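Local structure of OBG-type G domain-containing protein (2E87) at residues 166-171 with 335-340; 195-200 with 241-246; 206-209 with 214-217; 209-214 with 329-334. The protein is of unknown cellular function but binds GDP in its G domain and is probably a GTP-binding protein of the Obg/NOG1 type. All blocks are in the same frame, centred on the assembly; numbering follows the deposited sequence.

Contact 1 of 4, residues 166-171 with 335-340; sequences EIPTVV and RPLAEK
The pyrrolidine ring of Pro-168 overlaps the backbone and methyl group of Ala-338. Its CG lies 3.7 Å from Ala-338 CA, and the same CG is 3.8 Å from Ala-338 CB. The contact joins the central sheet of the P-loop G domain to its long C-terminal helix, 323-350. Pro-168 directly precedes strand 169-173, the strand that leads to the phosphate-binding loop. Its CB points toward the helix. Ala-338 has no side chain beyond CB, which lets the puckered ring come close to the helix backbone.

Leu-337 covers the other part of the ring. It uses one branch: CD2 is 4.1 Å from Pro-168 CB. Leu-337 CG stands anti to the backbone N (chi1 174°), and this carries the branch out toward the proline. No hydrogen bond crosses between the segments, so the contact is purely apolar.

The helix is kinked here: Pro-336 has no N-H to give, and the N of Leu-337 also makes no bond to the turn before. Past the kink the regular bonds resume, with Glu-339 N on Arg-335 O at 3.0 Å. Asn-248 touches both Pro-168 and Leu-337, and Leu-334 also packs on the proline. Before the strand, Glu-166 makes a salt bridge to Arg-348 further along the same helix. Leu-337 CG also approaches the ring, 4.1 Å from Pro-168 CG.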
loop_
_atom_site.group_PDB
_atom_site.type_symbol
_atom_site.label_atom_id
_atom_site.label_comp_id
_atom_site.label_asym_id
_atom_site.label_seq_id
_atom_site.Cartn_x
_atom_site.Cartn_y
_atom_site.Cartn_z
ATOM N N GLU A 166 10.945 -6.917 1.504
ATOM C CA GLU A 166 11.495 -8.267 1.455
ATOM C C GLU A 166 12.535 -8.513 2.530
ATOM O O GLU A 166 12.465 -9.498 3.255
ATOM C CB GLU A 166 12.163 -8.569 0.112
ATOM C CG GLU A 166 11.244 -8.701 -1.076
ATOM C CD GLU A 166 11.937 -9.394 -2.241
ATOM O OE1 GLU A 166 13.058 -8.975 -2.619
ATOM O OE2 GLU A 166 11.360 -10.365 -2.773
ATOM N N ILE A 167 13.512 -7.624 2.623
ATOM C CA ILE A 167 14.586 -7.812 3.587
ATOM C C ILE A 167 14.174 -7.696 5.057
ATOM O O ILE A 167 13.224 -6.980 5.407
ATOM C CB ILE A 167 15.734 -6.839 3.296
ATOM C CG1 ILE A 167 15.320 -5.412 3.637
ATOM C CG2 ILE A 167 16.119 -6.939 1.821
ATOM C CD1 ILE A 167 16.480 -4.448 3.642
ATOM N N PRO A 168 14.904 -8.388 5.944
ATOM C CA PRO A 168 14.572 -8.338 7.377
ATOM C C PRO A 168 14.525 -6.895 7.872
ATOM O O PRO A 168 15.386 -6.079 7.539
ATOM C CB PRO A 168 15.704 -9.135 8.037
ATOM C CG PRO A 168 16.288 -9.978 6.891
ATOM C CD PRO A 168 16.218 -9.020 5.730
ATOM N N THR A 169 13.510 -6.573 8.656
ATOM C CA THR A 169 13.395 -5.215 9.185
ATOM C C THR A 169 13.382 -5.189 10.705
ATOM O O THR A 169 12.763 -6.038 11.350
ATOM C CB THR A 169 12.104 -4.492 8.681
ATOM O OG1 THR A 169 12.176 -4.302 7.272
ATOM C CG2 THR A 169 11.965 -3.113 9.332
ATOM N N VAL A 170 14.095 -4.215 11.259
ATOM C CA VAL A 170 14.136 -4.003 12.694
ATOM C C VAL A 170 13.259 -2.778 12.964
ATOM O O VAL A 170 13.398 -1.741 12.303
ATOM C CB VAL A 170 15.558 -3.697 13.209
ATOM C CG1 VAL A 170 15.495 -3.404 14.708
ATOM C CG2 VAL A 170 16.481 -4.880 12.954
ATOM N N VAL A 171 12.356 -2.912 13.930
ATOM C CA VAL A 171 11.440 -1.838 14.316
ATOM C C VAL A 171 11.827 -1.349 15.715
ATOM O O VAL A 171 11.777 -2.113 16.677
ATOM C CB VAL A 171 9.964 -2.350 14.322
ATOM C CG1 VAL A 171 9.030 -1.263 14.762
ATOM C CG2 VAL A 171 9.572 -2.839 12.930
ATOM N N ARG A 335 20.049 -12.899 10.494
ATOM C CA ARG A 335 20.800 -13.478 9.374
ATOM C C ARG A 335 20.103 -14.697 8.763
ATOM O O ARG A 335 20.106 -14.879 7.546
ATOM C CB ARG A 335 22.221 -13.847 9.797
ATOM C CG ARG A 335 23.034 -14.493 8.698
ATOM C CD ARG A 335 24.507 -14.537 9.064
ATOM N NE ARG A 335 25.256 -13.514 8.343
ATOM C CZ ARG A 335 25.925 -13.729 7.215
ATOM N NH1 ARG A 335 25.950 -14.941 6.670
ATOM N NH2 ARG A 335 26.557 -12.722 6.626
ATOM N N PRO A 336 19.515 -15.565 9.601
ATOM C CA PRO A 336 18.840 -16.718 9.002
ATOM C C PRO A 336 17.718 -16.280 8.063
ATOM O O PRO A 336 17.646 -16.728 6.920
ATOM C CB PRO A 336 18.336 -17.513 10.218
ATOM C CG PRO A 336 18.423 -16.548 11.372
ATOM C CD PRO A 336 19.647 -15.736 11.055
ATOM N N LEU A 337 16.851 -15.390 8.540
ATOM C CA LEU A 337 15.759 -14.899 7.713
ATOM C C LEU A 337 16.305 -14.248 6.448
ATOM O O LEU A 337 15.710 -14.362 5.384
ATOM C CB LEU A 337 14.906 -13.881 8.475
ATOM C CG LEU A 337 13.823 -13.230 7.603
ATOM C CD1 LEU A 337 12.895 -14.308 7.059
ATOM C CD2 LEU A 337 13.035 -12.202 8.400
ATOM N N ALA A 338 17.435 -13.559 6.569
ATOM C CA ALA A 338 18.043 -12.892 5.421
ATOM C C ALA A 338 18.472 -13.905 4.352
ATOM O O ALA A 338 18.318 -13.660 3.155
ATOM C CB ALA A 338 19.246 -12.070 5.874
ATOM N N GLU A 339 19.012 -15.041 4.792
ATOM C CA GLU A 339 19.451 -16.090 3.871
ATOM C C GLU A 339 18.228 -16.744 3.231
ATOM O O GLU A 339 18.215 -17.018 2.032
ATOM C CB GLU A 339 20.299 -17.138 4.616
ATOM C CG GLU A 339 21.605 -16.569 5.184
ATOM C CD GLU A 339 22.409 -17.569 6.020
ATOM O OE1 GLU A 339 21.820 -18.256 6.883
ATOM O OE2 GLU A 339 23.639 -17.650 5.827
ATOM N N LYS A 340 17.196 -16.974 4.034
ATOM C CA LYS A 340 15.965 -17.575 3.541
ATOM C C LYS A 340 15.293 -16.669 2.517
ATOM O O LYS A 340 14.755 -17.151 1.529
ATOM C CB LYS A 340 14.995 -17.850 4.693
ATOM C CG LYS A 340 13.667 -18.419 4.239
ATOM C CD LYS A 340 12.968 -19.138 5.381
ATOM C CE LYS A 340 11.789 -19.965 4.881
ATOM N NZ LYS A 340 11.332 -20.964 5.894
#

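Contact 2 of 4, residues 195-200 with 241-246; sequences ASYPFT and LALRYL
Tyr-197 reaches across to Leu-243 with the far end of its ring. Its CB points toward segment 241-246, and CG is anti to the backbone N (chi1 -156°), which sends the ring the same way. Further out, CE1 comes within 3.9 Å of Leu-243 CD2. CZ is the same 3.9 Å from Leu-243 CD2. At the tip, Tyr-197 OH lies 3.3 Å from Leu-243 CD2 and 3.7 Å from Leu-243 CG. The leucine thus meets the phenol end with one methyl branch, coming in obliquely. Ala-242 CB is a second apolar neighbour of the OH, at 4.0 Å.

Residues 195-200 start at the last residue of strand 193-195 and run on into the loop before strand 204-211. As in other P-loop GTPases, they probably belong to switch I, and the region between strand 214-220 and Leu-241 to switch II. Residues 242-245 have helical backbone angles without the regular bonds. Helix 76-86 of the N-terminal helical part touches both sides, Leu-85 at Pro-198 and Glu-80 at Ala-242, so the contact sits where the two parts join. The bound GDP is about 14 Å from the Leu-243 side chain.

The buried hydroxyl has a polar partner: it hydrogen-bonds to Ala-239 O. At the base of the tyrosine, a type II beta turn runs from Tyr-197 to Thr-200, and Thr-200 OG1 donates to Tyr-197 O at 2.7 Å.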
loop_
_atom_site.group_PDB
_atom_site.type_symbol
_atom_site.label_atom_id
_atom_site.label_comp_id
_atom_site.label_asym_id
_atom_site.label_seq_id
_atom_site.Cartn_x
_atom_site.Cartn_y
_atom_site.Cartn_z
ATOM N N ALA A 195 10.045 7.971 5.513
ATOM C CA ALA A 195 8.901 7.339 4.882
ATOM C C ALA A 195 7.635 7.960 5.434
ATOM O O ALA A 195 7.565 8.293 6.614
ATOM C CB ALA A 195 8.897 5.851 5.157
ATOM N N SER A 196 6.637 8.129 4.574
ATOM C CA SER A 196 5.370 8.682 5.012
ATOM C C SER A 196 4.655 7.576 5.747
ATOM O O SER A 196 4.789 6.410 5.388
ATOM C CB SER A 196 4.533 9.113 3.817
ATOM O OG SER A 196 5.090 10.265 3.217
ATOM N N TYR A 197 3.917 7.910 6.792
ATOM C CA TYR A 197 3.191 6.872 7.489
ATOM C C TYR A 197 1.869 7.397 8.023
ATOM O O TYR A 197 1.820 8.438 8.675
ATOM C CB TYR A 197 4.020 6.303 8.628
ATOM C CG TYR A 197 3.605 4.905 8.985
ATOM C CD1 TYR A 197 4.303 3.794 8.498
ATOM C CD2 TYR A 197 2.494 4.685 9.801
ATOM C CE1 TYR A 197 3.900 2.495 8.825
ATOM C CE2 TYR A 197 2.086 3.409 10.131
ATOM C CZ TYR A 197 2.788 2.316 9.651
ATOM O OH TYR A 197 2.387 1.067 10.049
ATOM N N PRO A 198 0.772 6.681 7.745
ATOM C CA PRO A 198 -0.557 7.093 8.208
ATOM C C PRO A 198 -0.595 7.407 9.703
ATOM O O PRO A 198 -0.069 6.648 10.517
ATOM C CB PRO A 198 -1.421 5.898 7.842
ATOM C CG PRO A 198 -0.772 5.422 6.566
ATOM C CD PRO A 198 0.688 5.459 6.925
ATOM N N PHE A 199 -1.202 8.537 10.057
ATOM C CA PHE A 199 -1.335 8.974 11.455
ATOM C C PHE A 199 -0.057 9.453 12.138
ATOM O O PHE A 199 0.044 9.446 13.368
ATOM C CB PHE A 199 -1.986 7.872 12.305
ATOM C CG PHE A 199 -3.348 7.484 11.830
ATOM C CD1 PHE A 199 -3.504 6.558 10.812
ATOM C CD2 PHE A 199 -4.476 8.105 12.343
ATOM C CE1 PHE A 199 -4.760 6.257 10.306
ATOM C CE2 PHE A 199 -5.739 7.815 11.847
ATOM C CZ PHE A 199 -5.884 6.890 10.823
ATOM N N THR A 200 0.933 9.854 11.352
ATOM C CA THR A 200 2.154 10.367 11.949
ATOM C C THR A 200 2.282 11.799 11.477
ATOM O O THR A 200 1.777 12.171 10.410
ATOM C CB THR A 200 3.435 9.591 11.537
ATOM O OG1 THR A 200 3.674 9.756 10.131
ATOM C CG2 THR A 200 3.310 8.117 11.892
ATOM N N LEU A 241 -0.689 -1.403 14.169
ATOM C CA LEU A 241 -0.518 -2.844 14.212
ATOM C C LEU A 241 -0.089 -3.457 12.892
ATOM O O LEU A 241 0.290 -4.629 12.847
ATOM C CB LEU A 241 -1.797 -3.519 14.708
ATOM C CG LEU A 241 -2.228 -3.168 16.136
ATOM C CD1 LEU A 241 -3.431 -4.016 16.513
ATOM C CD2 LEU A 241 -1.088 -3.416 17.109
ATOM N N ALA A 242 -0.150 -2.669 11.822
ATOM C CA ALA A 242 0.270 -3.143 10.511
ATOM C C ALA A 242 1.768 -3.486 10.560
ATOM O O ALA A 242 2.249 -4.310 9.778
ATOM C CB ALA A 242 0.014 -2.069 9.447
ATOM N N LEU A 243 2.494 -2.853 11.483
ATOM C CA LEU A 243 3.936 -3.089 11.635
ATOM C C LEU A 243 4.241 -4.569 11.875
ATOM O O LEU A 243 5.365 -5.005 11.671
ATOM C CB LEU A 243 4.510 -2.221 12.775
ATOM C CG LEU A 243 4.378 -0.693 12.593
ATOM C CD1 LEU A 243 4.931 0.050 13.798
ATOM C CD2 LEU A 243 5.106 -0.254 11.340
ATOM N N ARG A 244 3.231 -5.340 12.283
ATOM C CA ARG A 244 3.384 -6.779 12.517
ATOM C C ARG A 244 3.802 -7.473 11.227
ATOM O O ARG A 244 4.505 -8.493 11.257
ATOM C CB ARG A 244 2.068 -7.433 12.961
ATOM C CG ARG A 244 1.459 -6.939 14.255
ATOM C CD ARG A 244 0.165 -7.708 14.557
ATOM N NE ARG A 244 -0.530 -7.198 15.740
ATOM C CZ ARG A 244 -1.678 -7.682 16.210
ATOM N NH1 ARG A 244 -2.273 -8.700 15.600
ATOM N NH2 ARG A 244 -2.237 -7.143 17.288
ATOM N N TYR A 245 3.349 -6.930 10.102
ATOM C CA TYR A 245 3.648 -7.505 8.798
ATOM C C TYR A 245 4.929 -7.001 8.135
ATOM O O TYR A 245 5.336 -7.516 7.094
ATOM C CB TYR A 245 2.457 -7.278 7.873
ATOM C CG TYR A 245 1.183 -7.843 8.442
ATOM C CD1 TYR A 245 0.050 -7.058 8.566
ATOM C CD2 TYR A 245 1.114 -9.173 8.853
ATOM C CE1 TYR A 245 -1.133 -7.581 9.085
ATOM C CE2 TYR A 245 -0.053 -9.708 9.368
ATOM C CZ TYR A 245 -1.176 -8.907 9.481
ATOM O OH TYR A 245 -2.336 -9.438 9.985
ATOM N N LEU A 246 5.550 -5.993 8.733
ATOM C CA LEU A 246 6.791 -5.417 8.225
ATOM C C LEU A 246 7.981 -5.841 9.098
ATOM O O LEU A 246 8.973 -6.378 8.599
ATOM C CB LEU A 246 6.689 -3.901 8.226
ATOM C CG LEU A 246 7.909 -3.105 7.789
ATOM C CD1 LEU A 246 8.279 -3.403 6.343
ATOM C CD2 LEU A 246 7.565 -1.641 7.951
#

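Contact 3 of 4, residues 206-209 with 214-217; sequences VGQF and FRYQ
Phe-209 and Tyr-216 form the tight, buried side of this contact. Tyr-216 CB sits over one face of the Phe-209 ring, a CH-pi contact 4.0 Å from the ring centroid. The two rings lie near parallel, with planes at 22°, but are slid apart and barely overlap. The rings still touch, with Phe-209 CE1 3.7 Å from Tyr-216 CD1. Phe-209 reaches this place with CG between the backbone N and the carbonyl carbon (chi1 79°).

The strands make the beta hairpin 204-211/214-220 of the G-domain sheet. Phe-209 and Tyr-216 form an antiparallel hydrogen-bonded pair: Phe-209 N donates to Tyr-216 O at 3.1 Å, and Tyr-216 N to Phe-209 O at 3.0 Å. With an alanine in place of Phe-209, Tyr-216 CB is likely to lose the ring face it rests on.

The looser part is on the face of Gln-208, where Gln-208 is partly exposed and its neighbour Arg-215 is exposed. Gln-208 OE1 is near Arg-215 NE at 3.3 Å, but the angle is too poor for a hydrogen bond. Arg-215 instead makes a salt bridge to Glu-210. The planes of the Gln-208 amide and the Arg-215 guanidinium are 79° apart.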
loop_
_atom_site.group_PDB
_atom_site.type_symbol
_atom_site.label_atom_id
_atom_site.label_comp_id
_atom_site.label_asym_id
_atom_site.label_seq_id
_atom_site.Cartn_x
_atom_site.Cartn_y
_atom_site.Cartn_z
ATOM N N VAL A 206 13.911 5.713 8.034
ATOM C CA VAL A 206 14.161 4.409 7.462
ATOM C C VAL A 206 15.618 4.315 7.086
ATOM O O VAL A 206 16.120 5.121 6.303
ATOM C CB VAL A 206 13.382 4.175 6.174
ATOM C CG1 VAL A 206 13.729 2.808 5.639
ATOM C CG2 VAL A 206 11.899 4.312 6.416
ATOM N N GLY A 207 16.298 3.324 7.629
ATOM C CA GLY A 207 17.696 3.176 7.299
ATOM C C GLY A 207 18.022 1.762 6.897
ATOM O O GLY A 207 17.156 0.896 6.834
ATOM N N GLN A 208 19.297 1.534 6.646
ATOM C CA GLN A 208 19.784 0.234 6.242
ATOM C C GLN A 208 21.237 0.081 6.621
ATOM O O GLN A 208 21.997 1.040 6.591
ATOM C CB GLN A 208 19.687 0.080 4.719
ATOM C CG GLN A 208 18.495 -0.693 4.190
ATOM C CD GLN A 208 18.639 -1.016 2.698
ATOM O OE1 GLN A 208 19.705 -1.449 2.236
ATOM N NE2 GLN A 208 17.558 -0.815 1.940
ATOM N N PHE A 209 21.621 -1.124 7.006
ATOM C CA PHE A 209 23.020 -1.375 7.266
ATOM C C PHE A 209 23.311 -2.724 6.632
ATOM O O PHE A 209 22.482 -3.631 6.656
ATOM C CB PHE A 209 23.355 -1.306 8.764
ATOM C CG PHE A 209 22.989 -2.511 9.545
ATOM C CD1 PHE A 209 23.767 -3.653 9.484
ATOM C CD2 PHE A 209 21.916 -2.477 10.417
ATOM C CE1 PHE A 209 23.484 -4.740 10.284
ATOM C CE2 PHE A 209 21.626 -3.561 11.222
ATOM C CZ PHE A 209 22.415 -4.697 11.154
ATOM N N PHE A 214 24.327 -9.004 2.824
ATOM C CA PHE A 214 22.945 -8.966 3.285
ATOM C C PHE A 214 22.594 -7.566 3.790
ATOM O O PHE A 214 23.423 -6.869 4.384
ATOM C CB PHE A 214 22.712 -9.984 4.404
ATOM C CG PHE A 214 23.049 -11.401 4.021
ATOM C CD1 PHE A 214 24.373 -11.847 4.034
ATOM C CD2 PHE A 214 22.050 -12.286 3.625
ATOM C CE1 PHE A 214 24.689 -13.151 3.657
ATOM C CE2 PHE A 214 22.348 -13.584 3.248
ATOM C CZ PHE A 214 23.669 -14.022 3.263
ATOM N N ARG A 215 21.361 -7.150 3.532
ATOM C CA ARG A 215 20.907 -5.842 3.962
ATOM C C ARG A 215 19.866 -5.984 5.058
ATOM O O ARG A 215 19.048 -6.912 5.042
ATOM C CB ARG A 215 20.343 -5.077 2.768
ATOM C CG ARG A 215 21.401 -4.783 1.705
ATOM C CD ARG A 215 20.786 -4.665 0.313
ATOM N NE ARG A 215 20.836 -3.304 -0.217
ATOM C CZ ARG A 215 21.956 -2.668 -0.551
ATOM N NH1 ARG A 215 23.132 -3.267 -0.415
ATOM N NH2 ARG A 215 21.899 -1.429 -1.019
ATOM N N TYR A 216 19.936 -5.086 6.038
ATOM C CA TYR A 216 18.980 -5.083 7.139
ATOM C C TYR A 216 18.327 -3.724 7.191
ATOM O O TYR A 216 19.008 -2.701 7.213
ATOM C CB TYR A 216 19.662 -5.361 8.471
ATOM C CG TYR A 216 20.269 -6.726 8.536
ATOM C CD1 TYR A 216 21.557 -6.952 8.072
ATOM C CD2 TYR A 216 19.539 -7.812 9.014
ATOM C CE1 TYR A 216 22.105 -8.223 8.076
ATOM C CE2 TYR A 216 20.079 -9.084 9.019
ATOM C CZ TYR A 216 21.368 -9.281 8.545
ATOM O OH TYR A 216 21.923 -10.540 8.526
ATOM N N GLN A 217 17.003 -3.710 7.189
ATOM C CA GLN A 217 16.281 -2.453 7.239
ATOM C C GLN A 217 15.991 -2.039 8.701
ATOM O O GLN A 217 15.620 -2.865 9.528
ATOM C CB GLN A 217 14.974 -2.583 6.452
ATOM C CG GLN A 217 14.277 -1.260 6.226
ATOM C CD GLN A 217 13.038 -1.391 5.374
ATOM O OE1 GLN A 217 12.104 -2.130 5.710
ATOM N NE2 GLN A 217 13.016 -0.671 4.261
#

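Contact 4 of 4, residues 209-214 with 329-334; sequences FEDGYF and EIIKTL
Phe-209 meets Ile-330 and Ile-331 of helix 323-350 with the rim of its ring. Phe-209 CZ is 3.7 Å from Ile-330 CG2, and Phe-209 CE1 is 4.0 Å from Ile-331 CG1. Both isoleucine carbons lie at the ring edge, near its plane. The ring therefore meets the two isoleucines edge-on. Ile-330 CD1 adds a contact to Phe-209 CE2 at 3.9 Å. A serine in place of Phe-209 would probably open a gap facing Ile-330 and Ile-331 and weaken the seat of the helix on the sheet.

Two residues on, Asp-211 lies across Ile-331 at about a right angle. Its CG is anti to the backbone N (chi1 -178°), which lays the carboxylate against the isoleucine methyls. Asp-211 OD2 is 3.7 Å from Ile-331 CG2, and Asp-211 CG is 3.8 Å from Ile-331 CD1.

The chain then turns back through a type II' beta turn from Asp-211 to Phe-214. Gly-212 takes the positive phi of this turn (72°). Asp-211 N donates to Phe-214 O, and Phe-214 N donates back to Asp-211 O at 3.0 Å. This is the end of the hairpin in the G-domain sheet, packed against its C-terminal helix in an alpha/beta layer.

No hydrogen bond joins the two segments. The carboxylate of Asp-211 has a long, weak ion pair to Arg-335, so the hold on the helix probably comes mainly from apolar packing by Phe-209 and the isoleucines.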
loop_
_atom_site.group_PDB
_atom_site.type_symbol
_atom_site.label_atom_id
_atom_site.label_comp_id
_atom_site.label_asym_id
_atom_site.label_seq_id
_atom_site.Cartn_x
_atom_site.Cartn_y
_atom_site.Cartn_z
ATOM N N PHE A 209 21.621 -1.124 7.006
ATOM C CA PHE A 209 23.020 -1.375 7.266
ATOM C C PHE A 209 23.311 -2.724 6.632
ATOM O O PHE A 209 22.482 -3.631 6.656
ATOM C CB PHE A 209 23.355 -1.306 8.764
ATOM C CG PHE A 209 22.989 -2.511 9.545
ATOM C CD1 PHE A 209 23.767 -3.653 9.484
ATOM C CD2 PHE A 209 21.916 -2.477 10.417
ATOM C CE1 PHE A 209 23.484 -4.740 10.284
ATOM C CE2 PHE A 209 21.626 -3.561 11.222
ATOM C CZ PHE A 209 22.415 -4.697 11.154
ATOM N N GLU A 210 24.476 -2.827 6.012
ATOM C CA GLU A 210 24.843 -4.044 5.330
ATOM C C GLU A 210 25.855 -4.866 6.107
ATOM O O GLU A 210 26.753 -4.325 6.736
ATOM C CB GLU A 210 25.390 -3.675 3.948
ATOM C CG GLU A 210 25.666 -4.852 3.010
ATOM C CD GLU A 210 25.971 -4.403 1.577
ATOM O OE1 GLU A 210 26.916 -3.604 1.376
ATOM O OE2 GLU A 210 25.261 -4.853 0.648
ATOM N N ASP A 211 25.671 -6.177 6.106
ATOM C CA ASP A 211 26.613 -7.074 6.748
ATOM C C ASP A 211 26.860 -8.175 5.732
ATOM O O ASP A 211 25.953 -8.941 5.402
ATOM C CB ASP A 211 26.064 -7.689 8.029
ATOM C CG ASP A 211 27.086 -8.574 8.708
ATOM O OD1 ASP A 211 28.173 -8.048 9.039
ATOM O OD2 ASP A 211 26.819 -9.784 8.892
ATOM N N GLY A 212 28.098 -8.266 5.256
ATOM C CA GLY A 212 28.405 -9.246 4.235
ATOM C C GLY A 212 27.713 -8.673 3.010
ATOM O O GLY A 212 27.936 -7.511 2.660
ATOM N N TYR A 213 26.867 -9.458 2.356
ATOM C CA TYR A 213 26.143 -8.931 1.205
ATOM C C TYR A 213 24.641 -8.889 1.537
ATOM O O TYR A 213 23.799 -8.737 0.658
ATOM C CB TYR A 213 26.437 -9.766 -0.056
ATOM C CG TYR A 213 26.072 -11.228 0.034
ATOM C CD1 TYR A 213 24.757 -11.647 -0.140
ATOM C CD2 TYR A 213 27.044 -12.201 0.273
ATOM C CE1 TYR A 213 24.415 -12.998 -0.084
ATOM C CE2 TYR A 213 26.710 -13.561 0.336
ATOM C CZ TYR A 213 25.390 -13.945 0.150
ATOM O OH TYR A 213 25.042 -15.270 0.156
ATOM N N PHE A 214 24.327 -9.004 2.824
ATOM C CA PHE A 214 22.945 -8.966 3.285
ATOM C C PHE A 214 22.594 -7.566 3.790
ATOM O O PHE A 214 23.423 -6.869 4.384
ATOM C CB PHE A 214 22.712 -9.984 4.404
ATOM C CG PHE A 214 23.049 -11.401 4.021
ATOM C CD1 PHE A 214 24.373 -11.847 4.034
ATOM C CD2 PHE A 214 22.050 -12.286 3.625
ATOM C CE1 PHE A 214 24.689 -13.151 3.657
ATOM C CE2 PHE A 214 22.348 -13.584 3.248
ATOM C CZ PHE A 214 23.669 -14.022 3.263
ATOM N N GLU A 329 23.858 -8.376 17.771
ATOM C CA GLU A 329 22.653 -9.098 18.148
ATOM C C GLU A 329 21.585 -9.078 17.045
ATOM O O GLU A 329 20.822 -10.041 16.903
ATOM C CB GLU A 329 22.095 -8.527 19.458
ATOM C CG GLU A 329 20.912 -9.289 20.029
ATOM C CD GLU A 329 21.206 -10.765 20.228
ATOM O OE1 GLU A 329 22.286 -11.090 20.773
ATOM O OE2 GLU A 329 20.356 -11.601 19.848
ATOM N N ILE A 330 21.531 -7.991 16.272
ATOM C CA ILE A 330 20.559 -7.876 15.181
ATOM C C ILE A 330 20.897 -8.942 14.160
ATOM O O ILE A 330 20.043 -9.720 13.746
ATOM C CB ILE A 330 20.642 -6.505 14.486
ATOM C CG1 ILE A 330 20.089 -5.428 15.414
ATOM C CG2 ILE A 330 19.921 -6.544 13.142
ATOM C CD1 ILE A 330 20.195 -4.025 14.842
ATOM N N ILE A 331 22.166 -8.961 13.771
ATOM C CA ILE A 331 22.677 -9.910 12.800
ATOM C C ILE A 331 22.454 -11.350 13.218
ATOM O O ILE A 331 22.050 -12.178 12.408
ATOM C CB ILE A 331 24.170 -9.686 12.574
ATOM C CG1 ILE A 331 24.382 -8.318 11.921
ATOM C CG2 ILE A 331 24.731 -10.809 11.720
ATOM C CD1 ILE A 331 25.715 -7.703 12.191
ATOM N N LYS A 332 22.709 -11.658 14.481
ATOM C CA LYS A 332 22.516 -13.021 14.954
ATOM C C LYS A 332 21.052 -13.435 14.893
ATOM O O LYS A 332 20.732 -14.596 14.649
ATOM C CB LYS A 332 23.023 -13.163 16.391
ATOM C CG LYS A 332 22.664 -14.495 17.030
ATOM C CD LYS A 332 23.084 -14.554 18.487
ATOM C CE LYS A 332 22.756 -15.918 19.089
ATOM N NZ LYS A 332 23.245 -16.015 20.490
ATOM N N THR A 333 20.165 -12.473 15.115
ATOM C CA THR A 333 18.735 -12.740 15.117
ATOM C C THR A 333 18.138 -12.811 13.725
ATOM O O THR A 333 17.277 -13.646 13.457
ATOM C CB THR A 333 17.958 -11.641 15.892
ATOM O OG1 THR A 333 18.453 -11.554 17.235
ATOM C CG2 THR A 333 16.465 -11.956 15.925
ATOM N N LEU A 334 18.611 -11.951 12.832
ATOM C CA LEU A 334 18.040 -11.893 11.504
ATOM C C LEU A 334 18.792 -12.495 10.317
ATOM O O LEU A 334 18.219 -12.598 9.234
ATOM C CB LEU A 334 17.678 -10.441 11.202
ATOM C CG LEU A 334 16.734 -9.761 12.204
ATOM C CD1 LEU A 334 16.421 -8.370 11.708
ATOM C CD2 LEU A 334 15.437 -10.558 12.365
#

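Contacts 1, 3 and 4 form one cluster, with centres 8 to 9 Å apart. Contact 2 lies 17 to 23 Å from them. Contacts 1 and 4 share helix 323-350, which packs on the sheet. Contacts 3 and 4 share strand 204-211. Strand 169-173 of contact 1 is the sheet neighbour of strand 214-220. Along the chain, contact 1 encloses the other three, contact 3 lies between the segments of contact 2, and contacts 2 and 4 alternate. The C-terminal helix is therefore fixed to the hairpin and to the start of the P-loop strand, while contact 2 ties together two loops of the same G domain.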